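Local coordinates for clostripain-related protein (Bacteroides thetaiotaomicron, PDB 6N9J) that probably cleaves peptide bonds as a secreted C11 (clostripain-family) cysteine protease, captured here with an irreversible peptide inhibitor bound, at residues A[12-17]-A[91-96]; A[18-23]-A[128-133]; A[87-92]-A[144-149]; A[182-187]-A[322-327]; A[280-285]-A[326-331]. One frame throughout, in Å; residues are numbered along the deposited sequence.

Interaction 1: A[12-17]-A[91-96]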
# COMPACT_ATOMS: atom_id res chain seq x y z
N THR A 12 13.26 4.42 -12.86
CA THR A 12 13.85 3.82 -11.67
C THR A 12 12.75 3.48 -10.66
O THR A 12 12.03 4.36 -10.20
CB THR A 12 14.87 4.77 -11.00
OG1 THR A 12 15.99 4.97 -11.87
CG2 THR A 12 15.36 4.19 -9.69
N VAL A 13 12.63 2.20 -10.32
CA VAL A 13 11.72 1.78 -9.26
C VAL A 13 12.52 1.28 -8.07
O VAL A 13 13.38 0.41 -8.22
CB VAL A 13 10.74 0.66 -9.71
CG1 VAL A 13 9.82 0.25 -8.54
CG2 VAL A 13 9.92 1.12 -10.90
N LEU A 14 12.24 1.86 -6.91
CA LEU A 14 12.83 1.41 -5.66
C LEU A 14 11.87 0.49 -4.89
O LEU A 14 10.74 0.87 -4.60
CB LEU A 14 13.20 2.61 -4.79
CG LEU A 14 13.63 2.29 -3.34
CD1 LEU A 14 14.94 1.48 -3.34
CD2 LEU A 14 13.79 3.57 -2.54
N VAL A 15 12.32 -0.73 -4.57
CA VAL A 15 11.56 -1.56 -3.64
C VAL A 15 12.13 -1.40 -2.24
O VAL A 15 13.29 -1.76 -1.98
CB VAL A 15 11.59 -3.04 -4.03
CG1 VAL A 15 10.71 -3.85 -3.05
CG2 VAL A 15 11.13 -3.22 -5.44
N TYR A 16 11.32 -0.85 -1.34
CA TYR A 16 11.80 -0.48 -0.01
C TYR A 16 11.29 -1.47 1.04
O TYR A 16 10.11 -1.46 1.41
CB TYR A 16 11.34 0.94 0.35
CG TYR A 16 12.01 1.53 1.57
CD1 TYR A 16 11.67 1.10 2.86
CD2 TYR A 16 12.96 2.53 1.44
CE1 TYR A 16 12.30 1.64 3.98
CE2 TYR A 16 13.58 3.07 2.54
CZ TYR A 16 13.25 2.64 3.82
OH TYR A 16 13.88 3.21 4.90
N ILE A 17 12.20 -2.32 1.52
CA ILE A 17 11.80 -3.41 2.40
C ILE A 17 12.18 -3.16 3.85
O ILE A 17 13.32 -3.41 4.25
CB ILE A 17 12.43 -4.74 1.95
CG1 ILE A 17 11.97 -5.06 0.53
CG2 ILE A 17 12.05 -5.88 2.92
CD1 ILE A 17 12.71 -6.23 -0.10
N ASN A 91 17.72 9.34 3.63
CA ASN A 91 19.07 9.02 3.15
C ASN A 91 19.03 7.93 2.08
O ASN A 91 19.71 8.03 1.04
CB ASN A 91 19.97 8.60 4.31
CG ASN A 91 21.39 8.26 3.86
OD1 ASN A 91 21.75 7.08 3.73
ND2 ASN A 91 22.21 9.28 3.63
N VAL A 92 18.22 6.90 2.31
CA VAL A 92 18.05 5.84 1.32
C VAL A 92 17.54 6.43 0.01
O VAL A 92 18.08 6.13 -1.06
CB VAL A 92 17.08 4.75 1.79
CG1 VAL A 92 16.81 3.76 0.67
CG2 VAL A 92 17.64 4.05 3.02
N PHE A 93 16.49 7.25 0.09
CA PHE A 93 15.89 7.90 -1.08
C PHE A 93 16.90 8.74 -1.85
O PHE A 93 17.02 8.62 -3.05
CB PHE A 93 14.74 8.82 -0.67
CG PHE A 93 13.47 8.10 -0.29
CD1 PHE A 93 13.29 6.77 -0.58
CD2 PHE A 93 12.44 8.79 0.34
CE1 PHE A 93 12.11 6.12 -0.24
CE2 PHE A 93 11.26 8.14 0.69
CZ PHE A 93 11.10 6.80 0.39
N THR A 94 17.58 9.63 -1.13
CA THR A 94 18.50 10.58 -1.72
C THR A 94 19.59 9.85 -2.50
O THR A 94 19.90 10.22 -3.63
CB THR A 94 19.13 11.47 -0.64
OG1 THR A 94 18.11 12.27 -0.04
CG2 THR A 94 20.19 12.37 -1.24
N THR A 95 20.13 8.79 -1.91
CA THR A 95 21.15 7.98 -2.54
C THR A 95 20.62 7.24 -3.77
O THR A 95 21.25 7.24 -4.83
CB THR A 95 21.72 6.93 -1.55
OG1 THR A 95 22.25 7.59 -0.41
CG2 THR A 95 22.81 6.11 -2.21
N ALA A 96 19.46 6.61 -3.61
CA ALA A 96 18.89 5.79 -4.66
C ALA A 96 18.63 6.57 -5.95
O ALA A 96 18.98 6.12 -7.04
CB ALA A 96 17.60 5.15 -4.18
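Leu14 brings its CD2 methyl to the rim of the Phe93 ring, near the ring plane and 3.8 Å from Phe93 CD1. The same methyl stands 4.4 Å from Ala96 CB, so it meets residues three apart on the helix. Tyr16, two residues on, sends its ring out the same way, with CG anti to the backbone N (chi1 -168°); Tyr16 CE2 lies 3.8 Å from Val92 CG1 and Tyr16 CD2 4.1 Å from Phe93 CE1. The two rings meet obliquely, planes at 66°, which is neither a stack nor a T-shaped pair. Beyond the contact, the Tyr16 hydroxyl is hydrogen-bonded to Ser83 O. With an alanine at Tyr16, Val92 and Phe93 would probably face a gap and Ser83 O would lose this bond.

The axes of 12-17 and 91-96 run nearly antiparallel, at 154° and 10.5 Å apart. The topology explains this: helix 86-99 leads into strand 105-110, which pairs parallel with strand 9-18, so the helix runs against both. No hydrogen bond joins the two segments, and all five touching residues are buried, which implies that apolar packing holds these segments to each other.

Interaction 2: A[18-23]-A[128-133]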
# COMPACT_ATOMS: atom_id res chain seq x y z
N ALA A 18 11.23 -2.65 4.63
CA ALA A 18 11.40 -2.57 6.08
C ALA A 18 10.94 -3.89 6.68
O ALA A 18 9.77 -4.07 7.03
CB ALA A 18 10.62 -1.40 6.65
N GLY A 19 11.87 -4.83 6.78
CA GLY A 19 11.52 -6.18 7.19
C GLY A 19 12.16 -6.65 8.48
O GLY A 19 12.25 -7.85 8.72
N ASP A 20 12.62 -5.72 9.33
CA ASP A 20 13.10 -6.13 10.64
C ASP A 20 11.92 -6.20 11.60
O ASP A 20 11.67 -5.27 12.37
CB ASP A 20 14.18 -5.20 11.19
CG ASP A 20 14.85 -5.78 12.43
OD1 ASP A 20 14.61 -6.98 12.70
OD2 ASP A 20 15.61 -5.07 13.12
N ASN A 21 11.24 -7.34 11.55
CA ASN A 21 9.96 -7.54 12.19
C ASN A 21 9.49 -8.93 11.81
O ASN A 21 10.24 -9.67 11.15
CB ASN A 21 8.94 -6.48 11.74
CG ASN A 21 8.78 -6.43 10.22
OD1 ASN A 21 8.60 -7.46 9.57
ND2 ASN A 21 8.83 -5.22 9.66
N SER A 22 8.26 -9.27 12.15
CA SER A 22 7.76 -10.64 11.97
C SER A 22 7.76 -11.12 10.51
O SER A 22 7.69 -12.32 10.26
CB SER A 22 6.35 -10.76 12.56
OG SER A 22 5.49 -9.78 12.02
N LEU A 23 7.83 -10.18 9.57
CA LEU A 23 7.73 -10.50 8.16
C LEU A 23 9.07 -10.88 7.55
O LEU A 23 9.15 -11.15 6.35
CB LEU A 23 7.12 -9.33 7.38
CG LEU A 23 5.67 -9.02 7.77
CD1 LEU A 23 5.17 -7.83 6.99
CD2 LEU A 23 4.79 -10.24 7.53
N GLY A 128 4.76 0.53 8.24
CA GLY A 128 6.12 0.09 8.47
C GLY A 128 6.45 -0.16 9.93
O GLY A 128 6.03 0.57 10.82
N GLN A 129 7.20 -1.22 10.17
CA GLN A 129 7.65 -1.52 11.51
C GLN A 129 9.11 -1.94 11.48
O GLN A 129 9.55 -2.65 10.57
CB GLN A 129 6.80 -2.62 12.14
CG GLN A 129 7.20 -2.95 13.56
CD GLN A 129 6.45 -4.15 14.09
OE1 GLN A 129 6.23 -5.14 13.38
NE2 GLN A 129 6.02 -4.07 15.34
N ASP A 130 9.85 -1.47 12.47
CA ASP A 130 11.22 -1.89 12.71
C ASP A 130 11.33 -2.20 14.20
O ASP A 130 11.17 -1.30 15.03
CB ASP A 130 12.20 -0.79 12.29
CG ASP A 130 13.64 -1.24 12.37
OD1 ASP A 130 14.15 -1.45 13.50
OD2 ASP A 130 14.28 -1.34 11.29
N THR A 131 11.58 -3.47 14.55
CA THR A 131 11.71 -3.87 15.95
C THR A 131 13.16 -4.10 16.38
O THR A 131 13.42 -4.75 17.40
CB THR A 131 10.89 -5.15 16.27
OG1 THR A 131 11.33 -6.24 15.46
CG2 THR A 131 9.41 -4.92 16.04
N GLY A 132 14.11 -3.54 15.63
CA GLY A 132 15.52 -3.70 15.92
C GLY A 132 15.95 -3.20 17.28
O GLY A 132 16.63 -3.90 18.03
N ASN A 133 15.56 -1.97 17.60
CA ASN A 133 15.82 -1.39 18.92
C ASN A 133 14.55 -0.73 19.44
O ASN A 133 14.38 0.48 19.32
CB ASN A 133 16.97 -0.38 18.86
CG ASN A 133 17.35 0.16 20.23
OD1 ASN A 133 17.31 -0.55 21.24
ND2 ASN A 133 17.71 1.44 20.28
O HOH W 1 12.19 -2.86 9.35
O HOH W 2 6.60 -7.80 13.97
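Asp20 O accepts a nearly straight backbone bond from Thr131 N (2.8 Å, 171° at the hydrogen), arriving almost along the C=O axis, while Asp130 CA lies 3.4 Å from Asp20 O in a CA-H...O contact. Asn21 carries the side-chain half of the contact. Its CG sits in the crowded position between the backbone N and the carbonyl carbon (chi1 56°), which turns the amide back over its own loop and puts ND2 2.8 Å from Gln129 O. That acceptor lies in the amide plane, although ND2 itself stands above the carbonyl plane of Gln129. ND2 also donates to Ala18 O, and OD1 accepts from Leu23 N in the carbonyl plane, a capping bond just ahead of helix 24-37. An aspartate in place of Asn21 could keep the cap but would probably leave the carbonyls of Ala18 and Gln129 without their shared donor.

The contact thus ties the turn that follows strand 9-18 to strand 127-130, beside the bound peptide, on which Leu23 packs. Asp130 OD1 receives Gly132 N at 3.0 Å, an Asx turn that bends the chain past Asp20. The two carboxylates come close, Asp20 OD2 to Asp130 OD1 being 3.9 Å, and Asp130 also lies near Asp53, so the cluster is likely to raise the proton affinity of its members. Water 1 accepts from Asp20 N and donates to Gln129 O and Asp130 OD2. A second water accepts from Ser22 N and donates to Gln129 OE1, whose amide nitrogen is bonded in turn to Asp135.

Interaction 3: A[87-92]-A[144-149]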
# COMPACT_ATOMS: atom_id res chain seq x y z
N ASP A 87 14.91 10.24 8.80
CA ASP A 87 16.21 10.59 8.26
C ASP A 87 16.91 9.39 7.64
O ASP A 87 17.73 9.55 6.74
CB ASP A 87 17.08 11.21 9.35
CG ASP A 87 16.55 12.55 9.85
OD1 ASP A 87 15.90 13.27 9.06
OD2 ASP A 87 16.77 12.88 11.03
N VAL A 88 16.58 8.19 8.10
CA VAL A 88 17.10 6.97 7.50
C VAL A 88 16.52 6.78 6.09
O VAL A 88 17.28 6.58 5.13
CB VAL A 88 16.77 5.73 8.34
CG1 VAL A 88 16.96 4.45 7.53
CG2 VAL A 88 17.63 5.70 9.59
N MET A 89 15.19 6.86 5.99
CA MET A 89 14.46 6.70 4.74
C MET A 89 14.83 7.78 3.74
O MET A 89 14.94 7.51 2.55
CB MET A 89 12.94 6.72 4.97
CG MET A 89 12.11 6.66 3.69
SD MET A 89 10.30 6.59 3.89
CE MET A 89 10.13 4.96 4.61
N LYS A 90 14.97 9.00 4.23
CA LYS A 90 15.42 10.11 3.42
C LYS A 90 16.80 9.83 2.82
O LYS A 90 17.02 10.05 1.62
CB LYS A 90 15.46 11.40 4.24
CG LYS A 90 14.10 12.05 4.45
CD LYS A 90 14.23 13.32 5.27
CE LYS A 90 13.01 14.19 5.15
NZ LYS A 90 13.27 15.52 5.77
N ASN A 91 17.72 9.34 3.63
CA ASN A 91 19.07 9.02 3.15
C ASN A 91 19.03 7.93 2.08
O ASN A 91 19.71 8.03 1.04
CB ASN A 91 19.97 8.60 4.31
CG ASN A 91 21.39 8.26 3.86
OD1 ASN A 91 21.75 7.08 3.73
ND2 ASN A 91 22.21 9.28 3.63
N VAL A 92 18.22 6.90 2.31
CA VAL A 92 18.05 5.84 1.32
C VAL A 92 17.54 6.43 0.01
O VAL A 92 18.08 6.13 -1.06
CB VAL A 92 17.08 4.75 1.79
CG1 VAL A 92 16.81 3.76 0.67
CG2 VAL A 92 17.64 4.05 3.02
N ASN A 144 5.14 11.27 4.64
CA ASN A 144 4.97 12.36 3.68
C ASN A 144 6.15 13.31 3.70
O ASN A 144 6.47 13.94 2.69
CB ASN A 144 3.67 13.13 3.96
CG ASN A 144 3.23 13.98 2.79
OD1 ASN A 144 3.46 13.62 1.64
ND2 ASN A 144 2.60 15.11 3.08
N GLU A 145 6.80 13.42 4.85
CA GLU A 145 7.98 14.25 4.97
C GLU A 145 9.19 13.59 4.32
O GLU A 145 10.00 14.25 3.66
CB GLU A 145 8.28 14.56 6.45
CG GLU A 145 9.63 15.23 6.70
CD GLU A 145 9.81 16.54 5.93
OE1 GLU A 145 8.79 17.21 5.65
OE2 GLU A 145 10.97 16.90 5.59
N ALA A 146 9.32 12.27 4.48
CA ALA A 146 10.44 11.57 3.86
C ALA A 146 10.28 11.64 2.35
O ALA A 146 11.22 11.98 1.64
CB ALA A 146 10.51 10.13 4.33
N LEU A 147 9.07 11.38 1.87
CA LEU A 147 8.77 11.46 0.45
C LEU A 147 9.06 12.84 -0.16
O LEU A 147 9.14 12.97 -1.38
CB LEU A 147 7.30 11.09 0.22
CG LEU A 147 6.96 9.61 0.30
CD1 LEU A 147 5.45 9.44 0.27
CD2 LEU A 147 7.58 8.85 -0.84
N SER A 148 9.25 13.85 0.68
CA SER A 148 9.43 15.22 0.20
C SER A 148 10.80 15.44 -0.45
O SER A 148 10.95 16.36 -1.24
CB SER A 148 9.25 16.23 1.35
OG SER A 148 10.43 16.36 2.12
N VAL A 149 11.78 14.60 -0.11
CA VAL A 149 13.11 14.70 -0.69
C VAL A 149 13.23 13.77 -1.90
O VAL A 149 14.25 13.74 -2.57
CB VAL A 149 14.23 14.32 0.31
CG1 VAL A 149 14.09 15.12 1.61
CG2 VAL A 149 14.22 12.83 0.59
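Lys90 leaves its helix with CG beside the backbone N (chi1 -79°) and then runs fully extended, whereas Glu145 starts anti to its N and bends at chi2 (57°); the two chains thereby converge until Lys90 NZ is 2.7 Å from Glu145 OE2. This salt bridge uses the anti lone pair of OE2, the one turned away from the other carboxylate oxygen. On its way out the lysine chain is lined by carbon: Lys90 CG lies 3.7 Å from Ala146 CA, and Lys90 CE 3.8 Å from Val149 CG1, the lysine and valine side chains crossing at about a right angle.

Helix 86-99 here packs against helix 140-146 and the chain just after it, and the two backbones come closest where Lys90 CA and Ala146 CA are 5.2 Å apart. The small side chain of Ala146 is consistent with so close an approach, and Ala146 CB touches Met89 SD at 3.6 Å. Met89 is buried, and its side chain also touches Tyr16 of strand 9-18 and Met138 of strand 136-138. At the other, more open border lie Glu145 and Val149. The chain beyond Ala146 is drawn round by Ser148, whose OG and N both donate to Glu145 O, the hydroxyl at 2.6 Å.

Interaction 4: A[182-187]-A[322-327]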
# COMPACT_ATOMS: atom_id res chain seq x y z
N SER A 182 -4.33 -2.59 -0.87
CA SER A 182 -5.54 -3.26 -0.38
C SER A 182 -6.13 -2.47 0.76
O SER A 182 -5.39 -1.92 1.56
CB SER A 182 -5.23 -4.68 0.10
OG SER A 182 -6.41 -5.32 0.57
N PRO A 183 -7.47 -2.38 0.82
CA PRO A 183 -8.07 -1.74 2.01
C PRO A 183 -8.13 -2.69 3.20
O PRO A 183 -8.34 -2.26 4.36
CB PRO A 183 -9.48 -1.36 1.53
CG PRO A 183 -9.77 -2.31 0.39
CD PRO A 183 -8.47 -2.73 -0.21
N THR A 184 -7.91 -3.97 2.94
CA THR A 184 -7.95 -4.96 4.01
C THR A 184 -6.53 -5.54 4.19
O THR A 184 -5.54 -4.92 3.77
CB THR A 184 -9.01 -6.05 3.72
OG1 THR A 184 -9.15 -6.93 4.84
CG2 THR A 184 -8.67 -6.85 2.46
N GLU A 185 -6.43 -6.69 4.85
CA GLU A 185 -5.13 -7.30 5.08
C GLU A 185 -4.53 -7.86 3.79
O GLU A 185 -5.23 -8.45 2.97
CB GLU A 185 -5.22 -8.42 6.11
CG GLU A 185 -5.40 -7.95 7.53
CD GLU A 185 -5.75 -9.09 8.46
OE1 GLU A 185 -4.82 -9.76 8.94
OE2 GLU A 185 -6.96 -9.31 8.70
N ILE A 186 -3.22 -7.64 3.64
CA ILE A 186 -2.43 -8.18 2.54
C ILE A 186 -1.79 -9.50 2.97
O ILE A 186 -1.26 -9.60 4.08
CB ILE A 186 -1.32 -7.18 2.11
CG1 ILE A 186 -1.92 -6.08 1.24
CG2 ILE A 186 -0.18 -7.90 1.38
CD1 ILE A 186 -2.07 -6.47 -0.22
N PRO A 187 -1.84 -10.52 2.11
CA PRO A 187 -1.24 -11.81 2.47
C PRO A 187 0.25 -11.71 2.80
O PRO A 187 0.99 -10.93 2.17
CB PRO A 187 -1.45 -12.65 1.20
CG PRO A 187 -2.68 -12.03 0.55
CD PRO A 187 -2.55 -10.56 0.82
N ASP A 322 -14.08 -13.52 -3.88
CA ASP A 322 -15.35 -13.39 -3.14
C ASP A 322 -15.12 -13.31 -1.62
O ASP A 322 -15.85 -12.62 -0.91
CB ASP A 322 -16.30 -14.53 -3.48
CG ASP A 322 -16.77 -14.48 -4.93
OD1 ASP A 322 -17.01 -13.37 -5.45
OD2 ASP A 322 -16.90 -15.56 -5.56
N ASN A 323 -14.11 -14.03 -1.15
CA ASN A 323 -13.69 -13.95 0.24
C ASN A 323 -12.24 -13.52 0.29
O ASN A 323 -11.51 -13.66 -0.70
CB ASN A 323 -13.87 -15.30 0.95
CG ASN A 323 -15.32 -15.75 1.04
OD1 ASN A 323 -16.24 -14.93 1.07
ND2 ASN A 323 -15.52 -17.06 1.09
N ASN A 324 -11.83 -12.97 1.44
CA ASN A 324 -10.42 -12.74 1.76
C ASN A 324 -10.14 -13.36 3.13
O ASN A 324 -11.04 -13.47 3.96
CB ASN A 324 -10.09 -11.25 1.78
CG ASN A 324 -9.67 -10.72 0.43
OD1 ASN A 324 -8.70 -9.97 0.32
ND2 ASN A 324 -10.39 -11.11 -0.61
N TYR A 325 -8.89 -13.76 3.36
CA TYR A 325 -8.50 -14.25 4.68
C TYR A 325 -8.23 -13.07 5.61
O TYR A 325 -7.54 -12.12 5.24
CB TYR A 325 -7.27 -15.14 4.58
CG TYR A 325 -6.85 -15.83 5.88
CD1 TYR A 325 -7.40 -17.04 6.25
CD2 TYR A 325 -5.88 -15.26 6.71
CE1 TYR A 325 -7.00 -17.67 7.42
CE2 TYR A 325 -5.48 -15.88 7.87
CZ TYR A 325 -6.04 -17.09 8.23
OH TYR A 325 -5.65 -17.71 9.39
N CYS A 326 -8.79 -13.12 6.82
CA CYS A 326 -8.61 -12.04 7.80
C CYS A 326 -8.25 -12.66 9.12
O CYS A 326 -8.56 -13.83 9.35
CB CYS A 326 -9.87 -11.18 7.94
SG CYS A 326 -10.25 -10.11 6.51
N THR A 327 -7.63 -11.88 9.99
CA THR A 327 -7.15 -12.44 11.24
C THR A 327 -7.81 -11.79 12.44
O THR A 327 -8.27 -10.65 12.38
CB THR A 327 -5.60 -12.31 11.37
OG1 THR A 327 -5.22 -10.93 11.44
CG2 THR A 327 -4.90 -12.98 10.19
O HOH W 3 -6.33 -8.71 0.29
O HOH W 4 -5.24 -11.23 3.54
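Glu185 meets Thr327 with both carboxylate oxygens. Thr327 OG1 donates to Glu185 OE1 at 2.8 Å, on the syn side and 26° out of the carboxylate plane, while Thr327 N donates to Glu185 OE2 at 3.0 Å along the syn lone pair. Thr327 can offer both donors together because OG1 is folded between its own N and carbonyl carbon (chi1 65°). Glu185 OE2 also lies 3.3 Å from Cys326 CA, so the carboxylate rests against the strand's backbone.

Behind the glutamate, Thr184 packs by its two branches: OG1 is 3.8 Å from Cys326 SG, and CG2 3.8 Å from Asn324 OD1. The Thr184 hydroxyl is hydrogen-bonded to Tyr279 O, and the backbone before it is shaped by an ST turn in which Ser182 OG accepts from Thr184 N. Water 3 bridges loop and strand, donating to Glu185 O and, at 2.7 Å, to Asn324 OD1.

The loop after strand 178-181 is thus pinned to strand 315-327 at a wall of the peptide-binding cleft. Ile186 makes backbone hydrogen bonds to the bound peptide, on which Tyr325 and Thr327 also pack. Glu185 OE1 is hydrogen-bonded to a polar side chain of that peptide. Two bonds from one threonine fix the rotation of the buried carboxylate, which implies that OE1 is held oriented for the ligand, consistent with a part in recognising substrate side chains.

Interaction 5: A[280-285]-A[326-331]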
# COMPACT_ATOMS: atom_id res chain seq x y z
N ASP A 280 -11.71 -4.82 8.61
CA ASP A 280 -11.13 -5.52 9.75
C ASP A 280 -12.21 -6.00 10.73
O ASP A 280 -12.26 -5.54 11.88
CB ASP A 280 -10.12 -4.62 10.47
CG ASP A 280 -10.73 -3.31 10.96
OD1 ASP A 280 -11.80 -2.91 10.42
OD2 ASP A 280 -10.14 -2.68 11.88
N PRO A 281 -13.08 -6.93 10.30
CA PRO A 281 -14.25 -7.29 11.10
C PRO A 281 -13.93 -8.17 12.31
O PRO A 281 -14.76 -8.32 13.20
CB PRO A 281 -15.12 -8.06 10.10
CG PRO A 281 -14.15 -8.68 9.16
CD PRO A 281 -12.98 -7.75 9.07
N LEU A 282 -12.73 -8.74 12.34
CA LEU A 282 -12.38 -9.65 13.41
C LEU A 282 -11.52 -8.94 14.44
O LEU A 282 -11.15 -9.53 15.46
CB LEU A 282 -11.66 -10.88 12.85
CG LEU A 282 -12.28 -11.52 11.61
CD1 LEU A 282 -11.45 -12.72 11.17
CD2 LEU A 282 -13.73 -11.93 11.86
N ARG A 283 -11.21 -7.68 14.17
CA ARG A 283 -10.41 -6.86 15.08
C ARG A 283 -11.16 -5.59 15.53
O ARG A 283 -12.29 -5.67 15.99
CB ARG A 283 -9.07 -6.51 14.42
CG ARG A 283 -8.17 -7.72 14.20
CD ARG A 283 -6.92 -7.36 13.39
NE ARG A 283 -6.00 -8.50 13.28
CZ ARG A 283 -4.80 -8.55 13.85
NH1 ARG A 283 -4.05 -9.64 13.70
NH2 ARG A 283 -4.34 -7.53 14.56
N GLU A 284 -10.53 -4.43 15.38
CA GLU A 284 -11.08 -3.20 15.97
C GLU A 284 -12.21 -2.54 15.16
O GLU A 284 -12.81 -1.59 15.64
CB GLU A 284 -9.95 -2.20 16.20
N ASN A 285 -12.48 -3.04 13.95
CA ASN A 285 -13.52 -2.47 13.08
C ASN A 285 -13.21 -1.00 12.79
O ASN A 285 -14.09 -0.14 12.81
CB ASN A 285 -14.91 -2.63 13.71
CG ASN A 285 -15.45 -4.04 13.58
OD1 ASN A 285 -14.83 -5.01 14.01
ND2 ASN A 285 -16.62 -4.17 12.97
N CYS A 326 -8.79 -13.12 6.82
CA CYS A 326 -8.61 -12.04 7.80
C CYS A 326 -8.25 -12.66 9.12
O CYS A 326 -8.56 -13.83 9.35
CB CYS A 326 -9.87 -11.18 7.94
SG CYS A 326 -10.25 -10.11 6.51
N THR A 327 -7.63 -11.88 9.99
CA THR A 327 -7.15 -12.44 11.24
C THR A 327 -7.81 -11.79 12.44
O THR A 327 -8.27 -10.65 12.38
CB THR A 327 -5.60 -12.31 11.37
OG1 THR A 327 -5.22 -10.93 11.44
CG2 THR A 327 -4.90 -12.98 10.19
N TYR A 328 -7.86 -12.54 13.52
CA TYR A 328 -8.23 -11.97 14.81
C TYR A 328 -6.98 -11.42 15.45
O TYR A 328 -5.87 -11.66 14.95
CB TYR A 328 -8.86 -13.01 15.71
CG TYR A 328 -10.13 -13.65 15.20
CD1 TYR A 328 -10.08 -14.75 14.35
CD2 TYR A 328 -11.37 -13.19 15.62
CE1 TYR A 328 -11.25 -15.35 13.91
CE2 TYR A 328 -12.53 -13.78 15.20
CZ TYR A 328 -12.47 -14.86 14.34
OH TYR A 328 -13.63 -15.45 13.92
N SER A 329 -7.14 -10.71 16.55
CA SER A 329 -6.00 -10.17 17.29
C SER A 329 -5.12 -11.30 17.82
O SER A 329 -3.93 -11.12 18.01
CB SER A 329 -6.48 -9.29 18.44
OG SER A 329 -7.33 -8.27 17.96
N SER A 330 -5.73 -12.47 18.05
CA SER A 330 -4.99 -13.65 18.49
C SER A 330 -3.92 -14.11 17.49
O SER A 330 -2.97 -14.80 17.87
CB SER A 330 -5.95 -14.81 18.71
OG SER A 330 -6.44 -15.27 17.46
N GLY A 331 -4.08 -13.75 16.23
CA GLY A 331 -3.19 -14.21 15.18
C GLY A 331 -3.82 -15.30 14.33
O GLY A 331 -3.44 -15.53 13.19
O HOH W 5 -9.99 -8.49 11.00
O HOH W 6 -9.77 -10.09 17.58
O HOH W 7 -5.92 -6.16 16.81
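Leu282 lies over one face of the Tyr328 ring: its CB is 3.9 Å from the ring centroid and 23° off the normal, a CH-pi contact. With CG anti to the carbonyl carbon and chi2 at 180°, the branched end is carried along the ring as well, while Leu282 CD1 turns to Cys326 CB at 3.9 Å. The leucine is therefore wedged between the tyrosine and the last part of the strand, with its CB only 3.4 Å from Thr327 O.

Arg283 leaves the backbone in the same rotation but stays extended from CG to NE. It lies side by side with Thr327, both pointing the same way, and a turn of chi4 to -113° sets the guanidinium against the threonine side-on. Arg283 NH1 donates to Thr327 OG1 (2.9 Å) and Arg283 NE to Thr327 O (3.3 Å), the latter from well above the carbonyl plane. Ser329 CA covers one guanidinium face, 4.0 Å above the plane and over its centre.

Two type I beta turns are being joined, Asp280 to Arg283 and Tyr328 to Gly331, the second being the turn of the beta hairpin in which strand 315-327 reverses into its antiparallel partner 333-337. Solvent completes the seam: water 5 accepts from Leu282 N and donates to Thr327 O, and water 6 donates to Leu282 O at 2.6 Å and accepts from Ser329 N. Thr327 OG1, held by the arginine, is itself bonded to Glu185, which makes Arg283 a second-shell neighbour of a residue that contacts the bound peptide.

How the interactions relate
The five contacts form two groups, and interactions 1, 4 and 5 reach the main mixed sheet. Interactions 1 and 3 lie 9 Å apart between centres, share helix 86-99 and touch through Tyr16 and Met89; that helix packs on strand 9-18 in one and on the 144-149 segment in the other. Interaction 2 adjoins interaction 1 in sequence, its centre 17 Å away, where strand 9-18 runs out into the loop beside the bound peptide. Interactions 4 and 5, with centres 11 Å apart, share Cys326 and Thr327 on strand 315-327. Along the chain, 2 crosses both 1 and 3, and all three close before 4 and 5 open. Interactions 1 and 4, 28 Å apart, flank the chain's centre, so helix packing and peptide-facing loops occupy different regions of one fold.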